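Local coordinates for cobalamin biosynthesis protein CobN (Mycobacterium tuberculosis, PDB 7C6O) that probably inserts cobalt into the corrin ring of a cobalamin precursor, as the large, catalytic subunit of cobaltochelatase, at residues Leu591-Gly596 against Thr1061-His1066; Gly826-Leu829 against Asn834-Pro837; Pro828-Val833 against Ala894-Ala899. One frame throughout, in Å; residues are numbered along the deposited sequence. Where two conformers were deposited one is given.

Contact 1 of 3, residues Leu591-Gly596 against Thr1061-His1066; sequences LVNDPG and TDTREH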
ATOM      1  N   LEU A 591      -4.033   6.344  -8.333  1.00 15.11           N
ATOM      2  CA  LEU A 591      -2.866   7.188  -8.556  1.00 13.62           C
ATOM      3  C   LEU A 591      -1.575   6.389  -8.396  1.00 12.10           C
ATOM      4  O   LEU A 591      -1.399   5.660  -7.416  1.00 13.44           O
ATOM      5  CB  LEU A 591      -2.893   8.364  -7.581  1.00 13.59           C
ATOM      6  CG  LEU A 591      -1.743   9.366  -7.657  1.00 16.92           C
ATOM      7  CD1 LEU A 591      -1.649   9.995  -9.045  1.00 16.69           C
ATOM      8  CD2 LEU A 591      -1.911  10.434  -6.584  1.00 15.55           C
ATOM      9  N   VAL A 592      -0.662   6.551  -9.359  1.00 11.11           N
ATOM     10  CA  VAL A 592       0.526   5.701  -9.437  1.00 12.67           C
ATOM     11  C   VAL A 592       1.459   5.915  -8.247  1.00 13.41           C
ATOM     12  O   VAL A 592       2.149   4.979  -7.820  1.00 12.36           O
ATOM     13  CB  VAL A 592       1.256   5.931 -10.777  1.00 14.57           C
ATOM     14  CG1 VAL A 592       1.705   7.386 -10.914  1.00 15.16           C
ATOM     15  CG2 VAL A 592       2.444   4.983 -10.920  1.00 13.99           C
ATOM     16  N   ASN A 593       1.507   7.124  -7.682  1.00 12.78           N
ATOM     17  CA  ASN A 593       2.434   7.403  -6.593  1.00 13.00           C
ATOM     18  C   ASN A 593       1.789   7.265  -5.217  1.00 11.58           C
ATOM     19  O   ASN A 593       2.320   7.793  -4.235  1.00 14.17           O
ATOM     20  CB  ASN A 593       3.059   8.791  -6.753  1.00 15.98           C
ATOM     21  CG  ASN A 593       2.065   9.912  -6.547  1.00 18.88           C
ATOM     22  OD1 ASN A 593       1.239  10.186  -7.415  1.00 19.84           O
ATOM     23  ND2 ASN A 593       2.155  10.585  -5.407  1.00 20.09           N
ATOM     24  N   ASP A 594       0.671   6.540  -5.116  1.00 11.98           N
ATOM     25  CA  ASP A 594       0.067   6.178  -3.834  1.00 13.40           C
ATOM     26  C   ASP A 594       0.051   4.656  -3.700  1.00 14.99           C
ATOM     27  O   ASP A 594      -1.021   4.034  -3.659  1.00 11.17           O
ATOM     28  CB  ASP A 594      -1.342   6.752  -3.698  1.00 15.57           C
ATOM     29  CG  ASP A 594      -1.342   8.250  -3.452  1.00 22.02           C
ATOM     30  OD1 ASP A 594      -0.248   8.839  -3.309  1.00 24.00           O
ATOM     31  OD2 ASP A 594      -2.439   8.842  -3.399  1.00 24.96           O
ATOM     32  N   PRO A 595       1.229   4.024  -3.611  1.00 13.96           N
ATOM     33  CA  PRO A 595       1.266   2.550  -3.621  1.00 13.38           C
ATOM     34  C   PRO A 595       0.586   1.902  -2.429  1.00 14.07           C
ATOM     35  O   PRO A 595      -0.062   0.861  -2.589  1.00 14.27           O
ATOM     36  CB  PRO A 595       2.770   2.244  -3.644  1.00 13.67           C
ATOM     37  CG  PRO A 595       3.409   3.453  -3.053  1.00 11.32           C
ATOM     38  CD  PRO A 595       2.577   4.607  -3.500  1.00 13.98           C
ATOM     39  N   GLY A 596       0.722   2.478  -1.234  1.00 15.46           N
ATOM     40  CA  GLY A 596       0.166   1.836  -0.052  1.00 15.78           C
ATOM     41  C   GLY A 596      -1.347   1.742  -0.096  1.00 14.66           C
ATOM     42  O   GLY A 596      -1.930   0.688   0.174  1.00 11.29           O
ATOM     43  N   THR A1061       8.041  14.250   4.344  1.00 15.70           N
ATOM     44  CA  THR A1061       7.345  14.494   3.085  1.00 16.33           C
ATOM     45  C   THR A1061       8.234  13.950   1.977  1.00 14.54           C
ATOM     46  O   THR A1061       9.287  14.524   1.683  1.00 15.30           O
ATOM     47  CB  THR A1061       7.058  15.980   2.884  1.00 19.78           C
ATOM     48  OG1 THR A1061       8.292  16.710   2.893  1.00 18.63           O
ATOM     49  CG2 THR A1061       6.166  16.501   3.993  1.00 20.55           C
ATOM     50  N   ASP A1062       7.811  12.850   1.360  1.00 14.29           N
ATOM     51  CA  ASP A1062       8.636  12.118   0.414  0.60 17.40           C
ATOM     52  C   ASP A1062       8.160  12.218  -1.027  1.00 20.71           C
ATOM     53  O   ASP A1062       8.841  11.704  -1.922  1.00 23.27           O
ATOM     54  CB  ASP A1062       8.701  10.640   0.824  0.60 19.18           C
ATOM     55  CG  ASP A1062       7.360  10.110   1.302  0.60 19.72           C
ATOM     56  OD1 ASP A1062       6.311  10.656   0.897  0.60 19.87           O
ATOM     57  OD2 ASP A1062       7.355   9.153   2.100  0.60 20.69           O
ATOM     58  N   THR A1063       7.010  12.838  -1.280  1.00 18.53           N
ATOM     59  CA  THR A1063       6.492  12.942  -2.636  1.00 19.92           C
ATOM     60  C   THR A1063       6.040  14.375  -2.890  1.00 20.47           C
ATOM     61  O   THR A1063       5.556  15.057  -1.983  1.00 17.83           O
ATOM     62  CB  THR A1063       5.348  11.927  -2.877  1.00 22.50           C
ATOM     63  OG1 THR A1063       5.486  11.340  -4.180  1.00 23.44           O
ATOM     64  CG2 THR A1063       3.979  12.577  -2.761  1.00 23.27           C
ATOM     65  N   ARG A1064       6.241  14.840  -4.124  1.00 18.98           N
ATOM     66  CA  ARG A1064       5.961  16.223  -4.487  1.00 18.39           C
ATOM     67  C   ARG A1064       4.582  16.419  -5.097  1.00 18.44           C
ATOM     68  O   ARG A1064       4.136  17.565  -5.216  1.00 21.57           O
ATOM     69  CB  ARG A1064       7.023  16.739  -5.467  1.00 22.97           C
ATOM     70  CG  ARG A1064       8.227  17.365  -4.796  0.66 26.36           C
ATOM     71  CD  ARG A1064       7.900  18.748  -4.253  1.00 28.75           C
ATOM     72  NE  ARG A1064       8.913  19.209  -3.305  0.78 28.71           N
ATOM     73  CZ  ARG A1064       8.693  19.394  -2.007  0.52 31.68           C
ATOM     74  NH1 ARG A1064       7.487  19.176  -1.498  1.00 34.73           N
ATOM     75  NH2 ARG A1064       9.676  19.808  -1.220  0.79 32.18           N
ATOM     76  N   GLU A1065       3.899  15.338  -5.479  1.00 15.63           N
ATOM     77  CA  GLU A1065       2.595  15.452  -6.123  1.00 19.21           C
ATOM     78  C   GLU A1065       1.542  16.071  -5.211  1.00 25.94           C
ATOM     79  O   GLU A1065       0.566  16.643  -5.710  1.00 30.39           O
ATOM     80  CB  GLU A1065       2.129  14.075  -6.598  1.00 16.92           C
ATOM     81  CG  GLU A1065       2.944  13.500  -7.756  1.00 18.24           C
ATOM     82  CD  GLU A1065       4.218  12.788  -7.315  1.00 16.26           C
ATOM     83  OE1 GLU A1065       4.624  12.922  -6.139  1.00 15.84           O
ATOM     84  OE2 GLU A1065       4.819  12.090  -8.156  1.00 14.78           O
ATOM     85  N   HIS A1066       1.706  15.966  -3.895  1.00 20.82           N
ATOM     86  CA  HIS A1066       0.806  16.600  -2.942  1.00 23.02           C
ATOM     87  C   HIS A1066       1.637  17.145  -1.791  1.00 19.17           C
ATOM     88  O   HIS A1066       2.822  16.831  -1.654  1.00 19.34           O
ATOM     89  CB  HIS A1066      -0.258  15.621  -2.430  1.00 28.17           C
ATOM     90  CG  HIS A1066       0.295  14.526  -1.573  1.00 27.96           C
ATOM     91  ND1 HIS A1066       0.547  13.259  -2.052  1.00 28.09           N
ATOM     92  CD2 HIS A1066       0.651  14.511  -0.265  1.00 28.04           C
ATOM     93  CE1 HIS A1066       1.029  12.509  -1.076  1.00 28.88           C
ATOM     94  NE2 HIS A1066       1.105  13.247   0.018  1.00 28.51           N
TER
HETATM   95  O   HOH W   1       0.024  11.664  -3.851  1.00 29.12           O

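Contact 2 of 3, residues Gly826-Leu829 against Asn834-Pro837; sequences GSPL and NVLP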
ATOM      1  N   GLY A 826       5.186   4.287  -7.454  1.00 13.49           N
ATOM      2  CA  GLY A 826       6.012   5.320  -6.875  1.00 15.06           C
ATOM      3  C   GLY A 826       5.876   6.603  -7.666  1.00 15.64           C
ATOM      4  O   GLY A 826       5.033   6.725  -8.555  1.00 14.35           O
ATOM      5  N   SER A 827       6.732   7.574  -7.340  1.00 13.23           N
ATOM      6  CA  SER A 827       6.653   8.901  -7.937  1.00 12.53           C
ATOM      7  C   SER A 827       7.614   9.010  -9.107  1.00 14.55           C
ATOM      8  O   SER A 827       8.825   8.813  -8.921  1.00 14.13           O
ATOM      9  CB  SER A 827       6.971   9.972  -6.903  1.00 13.64           C
ATOM     10  OG  SER A 827       7.179  11.230  -7.530  1.00 13.60           O
ATOM     11  N   PRO A 828       7.141   9.341 -10.312  1.00 13.30           N
ATOM     12  CA  PRO A 828       8.067   9.604 -11.422  1.00 17.06           C
ATOM     13  C   PRO A 828       8.831  10.909 -11.275  1.00 18.41           C
ATOM     14  O   PRO A 828       9.666  11.220 -12.133  1.00 21.36           O
ATOM     15  CB  PRO A 828       7.140   9.636 -12.646  1.00 17.04           C
ATOM     16  CG  PRO A 828       5.829  10.104 -12.094  1.00 14.90           C
ATOM     17  CD  PRO A 828       5.730   9.521 -10.703  1.00 14.22           C
ATOM     18  N   LEU A 829       8.563  11.684 -10.225  1.00 17.94           N
ATOM     19  CA  LEU A 829       9.312  12.894  -9.916  1.00 18.00           C
ATOM     20  C   LEU A 829      10.490  12.631  -8.985  1.00 16.52           C
ATOM     21  O   LEU A 829      11.266  13.552  -8.715  1.00 16.39           O
ATOM     22  CB  LEU A 829       8.390  13.941  -9.284  1.00 17.79           C
ATOM     23  CG  LEU A 829       7.136  14.331 -10.069  1.00 21.19           C
ATOM     24  CD1 LEU A 829       6.311  15.342  -9.283  1.00 17.49           C
ATOM     25  CD2 LEU A 829       7.511  14.887 -11.436  1.00 21.32           C
ATOM     26  N   ASN A 834      10.557   4.110 -14.262  1.00 15.60           N
ATOM     27  CA  ASN A 834       9.902   2.853 -14.619  1.00 13.96           C
ATOM     28  C   ASN A 834       8.546   2.658 -13.937  1.00 17.94           C
ATOM     29  O   ASN A 834       7.913   1.622 -14.169  1.00 19.40           O
ATOM     30  CB  ASN A 834      10.826   1.659 -14.333  1.00 17.21           C
ATOM     31  CG  ASN A 834      10.939   1.322 -12.854  1.00 18.54           C
ATOM     32  OD1 ASN A 834      10.662   2.144 -11.984  1.00 20.84           O
ATOM     33  ND2 ASN A 834      11.373   0.100 -12.568  1.00 17.81           N
ATOM     34  N   VAL A 835       8.068   3.608 -13.124  1.00 16.68           N
ATOM     35  CA  VAL A 835       6.674   3.546 -12.692  1.00 16.09           C
ATOM     36  C   VAL A 835       5.746   3.894 -13.846  1.00 17.45           C
ATOM     37  O   VAL A 835       4.546   3.597 -13.793  1.00 17.86           O
ATOM     38  CB  VAL A 835       6.400   4.460 -11.480  1.00 13.99           C
ATOM     39  CG1 VAL A 835       7.373   4.158 -10.348  1.00 13.78           C
ATOM     40  CG2 VAL A 835       6.444   5.938 -11.881  1.00 13.93           C
ATOM     41  N   LEU A 836       6.274   4.518 -14.890  1.00 16.10           N
ATOM     42  CA  LEU A 836       5.616   4.746 -16.163  1.00 13.82           C
ATOM     43  C   LEU A 836       5.951   3.605 -17.120  1.00 15.17           C
ATOM     44  O   LEU A 836       7.055   3.052 -17.072  1.00 14.36           O
ATOM     45  CB  LEU A 836       6.059   6.079 -16.761  1.00 15.16           C
ATOM     46  CG  LEU A 836       6.020   7.275 -15.803  1.00 15.30           C
ATOM     47  CD1 LEU A 836       6.539   8.547 -16.474  1.00 14.95           C
ATOM     48  CD2 LEU A 836       4.609   7.484 -15.268  1.00 16.86           C
ATOM     49  N   PRO A 837       5.026   3.208 -18.007  1.00 15.99           N
ATOM     50  CA  PRO A 837       3.705   3.798 -18.246  1.00 15.52           C
ATOM     51  C   PRO A 837       2.670   3.476 -17.174  1.00 16.11           C
ATOM     52  O   PRO A 837       2.810   2.501 -16.429  1.00 14.07           O
ATOM     53  CB  PRO A 837       3.291   3.166 -19.574  1.00 18.14           C
ATOM     54  CG  PRO A 837       3.913   1.816 -19.524  1.00 17.39           C
ATOM     55  CD  PRO A 837       5.255   2.032 -18.866  1.00 19.42           C
TER

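Contact 3 of 3, residues Pro828-Val833 against Ala894-Ala899; sequences PLRGLV and AGDDIA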
ATOM      1  N   PRO A 828       7.141   9.341 -10.312  1.00 13.30           N
ATOM      2  CA  PRO A 828       8.067   9.604 -11.422  1.00 17.06           C
ATOM      3  C   PRO A 828       8.831  10.909 -11.275  1.00 18.41           C
ATOM      4  O   PRO A 828       9.666  11.220 -12.133  1.00 21.36           O
ATOM      5  CB  PRO A 828       7.140   9.636 -12.646  1.00 17.04           C
ATOM      6  CG  PRO A 828       5.829  10.104 -12.094  1.00 14.90           C
ATOM      7  CD  PRO A 828       5.730   9.521 -10.703  1.00 14.22           C
ATOM      8  N   LEU A 829       8.563  11.684 -10.225  1.00 17.94           N
ATOM      9  CA  LEU A 829       9.312  12.894  -9.916  1.00 18.00           C
ATOM     10  C   LEU A 829      10.490  12.631  -8.985  1.00 16.52           C
ATOM     11  O   LEU A 829      11.266  13.552  -8.715  1.00 16.39           O
ATOM     12  CB  LEU A 829       8.390  13.941  -9.284  1.00 17.79           C
ATOM     13  CG  LEU A 829       7.136  14.331 -10.069  1.00 21.19           C
ATOM     14  CD1 LEU A 829       6.311  15.342  -9.283  1.00 17.49           C
ATOM     15  CD2 LEU A 829       7.511  14.887 -11.436  1.00 21.32           C
ATOM     16  N   ARG A 830      10.639  11.403  -8.490  1.00 13.25           N
ATOM     17  CA  ARG A 830      11.725  11.042  -7.589  1.00 15.49           C
ATOM     18  C   ARG A 830      12.741  10.131  -8.275  1.00 15.95           C
ATOM     19  O   ARG A 830      13.332   9.254  -7.641  1.00 16.73           O
ATOM     20  CB  ARG A 830      11.168  10.382  -6.328  1.00 14.33           C
ATOM     21  CG  ARG A 830      12.033  10.536  -5.080  1.00 18.39           C
ATOM     22  CD  ARG A 830      11.374   9.843  -3.894  1.00 17.24           C
ATOM     23  NE  ARG A 830      12.011  10.143  -2.613  1.00 18.05           N
ATOM     24  CZ  ARG A 830      12.831   9.316  -1.969  1.00 19.07           C
ATOM     25  NH1 ARG A 830      13.130   8.132  -2.488  1.00 16.29           N
ATOM     26  NH2 ARG A 830      13.355   9.674  -0.803  1.00 19.12           N
ATOM     27  N   GLY A 831      12.949  10.330  -9.575  1.00 18.07           N
ATOM     28  CA  GLY A 831      13.937   9.556 -10.304  1.00 19.36           C
ATOM     29  C   GLY A 831      13.552   8.116 -10.548  1.00 18.74           C
ATOM     30  O   GLY A 831      14.432   7.254 -10.646  1.00 17.11           O
ATOM     31  N   LEU A 832      12.258   7.828 -10.654  1.00 18.28           N
ATOM     32  CA  LEU A 832      11.751   6.464 -10.799  1.00 14.17           C
ATOM     33  C   LEU A 832      10.889   6.395 -12.059  1.00 16.95           C
ATOM     34  O   LEU A 832       9.663   6.262 -11.985  1.00 19.29           O
ATOM     35  CB  LEU A 832      10.955   6.047  -9.543  1.00 13.98           C
ATOM     36  CG  LEU A 832      11.669   6.208  -8.201  1.00 14.94           C
ATOM     37  CD1 LEU A 832      10.704   5.982  -7.043  1.00 14.20           C
ATOM     38  CD2 LEU A 832      12.851   5.257  -8.098  1.00 16.53           C
ATOM     39  N   VAL A 833      11.538   6.476 -13.223  1.00 15.89           N
ATOM     40  CA  VAL A 833      10.794   6.554 -14.475  1.00 17.39           C
ATOM     41  C   VAL A 833      10.070   5.242 -14.781  1.00 15.19           C
ATOM     42  O   VAL A 833       9.035   5.245 -15.457  1.00 16.94           O
ATOM     43  CB  VAL A 833      11.744   6.985 -15.613  1.00 20.22           C
ATOM     44  CG1 VAL A 833      11.134   6.729 -16.989  1.00 22.26           C
ATOM     45  CG2 VAL A 833      12.085   8.465 -15.474  1.00 22.54           C
ATOM     46  N   ALA A 894      11.429   2.814  -0.533  1.00 14.19           N
ATOM     47  CA  ALA A 894      12.084   1.584  -0.092  1.00 17.31           C
ATOM     48  C   ALA A 894      12.580   1.678   1.350  1.00 19.24           C
ATOM     49  O   ALA A 894      13.500   0.952   1.740  1.00 17.65           O
ATOM     50  CB  ALA A 894      13.228   1.175  -1.032  1.00 18.06           C
ATOM     51  N   GLY A 895      11.994   2.571   2.153  1.00 18.43           N
ATOM     52  CA  GLY A 895      12.153   2.503   3.595  1.00 16.06           C
ATOM     53  C   GLY A 895      12.909   3.624   4.287  1.00 17.50           C
ATOM     54  O   GLY A 895      13.586   3.371   5.288  1.00 17.37           O
ATOM     55  N   ASP A 896      12.785   4.861   3.795  1.00 15.96           N
ATOM     56  CA  ASP A 896      13.498   5.982   4.410  1.00 14.01           C
ATOM     57  C   ASP A 896      13.139   6.135   5.886  1.00 15.49           C
ATOM     58  O   ASP A 896      14.023   6.316   6.734  1.00 13.86           O
ATOM     59  CB  ASP A 896      13.196   7.282   3.665  1.00 14.02           C
ATOM     60  CG  ASP A 896      13.907   7.377   2.331  1.00 16.90           C
ATOM     61  OD1 ASP A 896      14.514   6.378   1.898  1.00 16.81           O
ATOM     62  OD2 ASP A 896      13.856   8.464   1.715  1.00 15.73           O
ATOM     63  N   ASP A 897      11.840   6.098   6.206  1.00 12.39           N
ATOM     64  CA  ASP A 897      11.395   6.239   7.595  1.00 15.97           C
ATOM     65  C   ASP A 897      12.032   5.182   8.486  1.00 15.83           C
ATOM     66  O   ASP A 897      12.483   5.477   9.599  1.00 15.88           O
ATOM     67  CB  ASP A 897       9.873   6.114   7.689  1.00 16.86           C
ATOM     68  CG  ASP A 897       9.132   7.288   7.089  1.00 17.79           C
ATOM     69  OD1 ASP A 897       9.755   8.329   6.784  1.00 17.74           O
ATOM     70  OD2 ASP A 897       7.897   7.155   6.933  1.00 17.19           O
ATOM     71  N   ILE A 898      12.031   3.933   8.022  1.00 14.62           N
ATOM     72  CA  ILE A 898      12.564   2.829   8.815  1.00 15.44           C
ATOM     73  C   ILE A 898      14.041   3.053   9.101  1.00 17.01           C
ATOM     74  O   ILE A 898      14.508   2.879  10.234  1.00 18.50           O
ATOM     75  CB  ILE A 898      12.331   1.494   8.087  1.00 14.42           C
ATOM     76  CG1 ILE A 898      10.847   1.325   7.747  1.00 15.42           C
ATOM     77  CG2 ILE A 898      12.852   0.336   8.927  1.00 14.57           C
ATOM     78  CD1 ILE A 898      10.599   0.406   6.566  1.00 15.92           C
ATOM     79  N   ALA A 899      14.797   3.443   8.072  1.00 17.22           N
ATOM     80  CA  ALA A 899      16.221   3.698   8.246  1.00 17.20           C
ATOM     81  C   ALA A 899      16.465   4.841   9.224  1.00 16.68           C
ATOM     82  O   ALA A 899      17.435   4.813   9.990  1.00 18.27           O
ATOM     83  CB  ALA A 899      16.863   4.001   6.894  1.00 16.63           C
TER
HETATM   84  O   HOH W   2      14.869   6.510  -0.779  1.00 18.35           O

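Contact 1 of 3, residues Leu591-Gly596 against Thr1061-His1066
Asp-594 OD1 and Asn-593 ND2 both reach towards His-1066 through a single water. The water accepts a hydrogen bond from Asn-593 ND2 at 2.9 Å and donates one to Asp-594 OD1 at 2.9 Å. It also meets His-1066 ND1, while NE2 on that ring bonds to Tyr-1074 OH. Asp-594 OD1 has a second partner in Arg-892, which forms a salt bridge with it and also bonds to the carbonyl of Asn-593. Asp-594 stands at the N-cap position of helix 595-604, but its side chain makes no capping bond. A type I beta turn, Leu-591 to Asp-594, leads from strand 586-591 into this helix; Thr-1061 to His-1066 likewise leave the end of strand 1056-1061, so the contact joins the carboxyl ends of strands in two mixed sheets. Beside the water, the Asn-593 amide stacks on the Glu-1065 carboxylate. The planes are 14° apart, with Asn-593 CG 3.7 Å from Glu-1065 CD. Glu-1065 bends at chi2 (84°), which turns the carboxylate back over Thr-1063. Its OE1 accepts from Thr-1063 OG1 at 2.7 Å, on the syn side and 30° out of plane. OE2 bonds to Ser-827 OG, and the two hydroxyls, one at each oxygen, should fix the rotation of the carboxylate. Asn-593 OD1 is buried without a polar partner; its neighbour across the contact is Glu-1065 CG at 3.7 Å.

Contact 2 of 3, residues Gly826-Leu829 against Asn834-Pro837
Val-835 packs its two methyls against the backbone of Gly-826 and the ring of Pro-828. This is the tight part of the contact. CG1 of Val-835 lies 3.6 Å from Gly-826 N, over a backbone with no side chain to hold it off. CG2 stands between the backbone N and the carbonyl carbon of its own residue, which brings this methyl onto Pro-828. It meets Pro-828 CD at 3.8 Å and sits 3.7 Å from Gly-826 O. The Val-835 and Pro-828 side chains cross at about a right angle. Leu-836 makes the looser part: the end of its side chain comes nearer than its base, with CD1 4.0 Å from Pro-828 CB. The far ends, Leu-829 and Pro-837, are partly exposed and do not touch across the contact. No hydrogen bond joins the two segments. The carbonyls of Asn-834 and Leu-836 bond instead to Arg-840 and Arg-800. Ser-827 turns away from Val-835, and its OG, also bonded to Glu-1065, accepts from Leu-829 N at 3.1 Å. The result is apolar packing across the irregular loop between helices 807-815 and 853-874, with an ST turn at Ser-827.

Contact 3 of 3, residues Pro828-Val833 against Ala894-Ala899
Arg-830 and Asp-896 are the pair that joins these segments, and Asp-896 follows directly on a tight turn between two helices. Ala-894 is the first residue to leave helix 887-893, with a positive phi of 64°. It forms a backbone hydrogen bond with Ser-852. Gly-895 follows at the N-cap of the next helix, also with positive phi. Its O accepts from Ala-899 N at 3.0 Å. Thr-893 OG1 bonds to the backbone N of both Gly-895 and Asp-896, so this hydroxyl ties the link between the two helices. Its bond from Gly-895 N, two residues on, makes an ST turn.

Asp-896 opens helix 896-905. Its OD2 lies 2.8 Å from Arg-830 NH2, at the edge of the guanidinium and near its plane. The pair is a salt bridge, but the hydrogen bond is weak, with an N-H...O angle of 127°. The guanidinium and carboxylate planes are 57° apart, so the groups do not pair flat, two atoms to two. A water in the guanidinium plane supplies the second link: it accepts from Arg-830 NH1 at 2.9 Å and donates to Asp-896 OD1 at 2.7 Å. The Arg-830 chain is extended from CG to NE and spans the gap from the loop. Asn-1100 bridges the pair, its O accepting from Arg-830 NH2 and its ND2 donating to Asp-896 OD2. The start of the helix probably also favours the negative carboxylate. Helix 853-874 covers Asp-896 through Ala-855, Ala-858 and Leu-862. Next in sequence, Asp-897 turns to another partner, Asn-1060. The arrangement is a buried salt bridge with a bridging water, between an irregular loop and the first turn of helix 896-905.

Overall arrangement
The loop that carries Gly-826 to Val-833 connects all three contacts. Contacts 2 and 3 share Pro-828 and Leu-829, and their centres are about 11 Å apart. The centre of contact 1 lies about 10 Å from each of the others. Both segments of contact 1 touch Gly-826 to Leu-829 of contact 2: Val-592 O is 3.1 Å from Gly-826 N, and Glu-1065 OE2 is 2.6 Å from Ser-827 OG, both probable hydrogen bonds. Towards contact 3 the touch is by packing, with Glu-1065 OE2 3.7 Å from Leu-829 CG. None of these segments binds the sodium ion, which is held by Asp-125 and Ser-127.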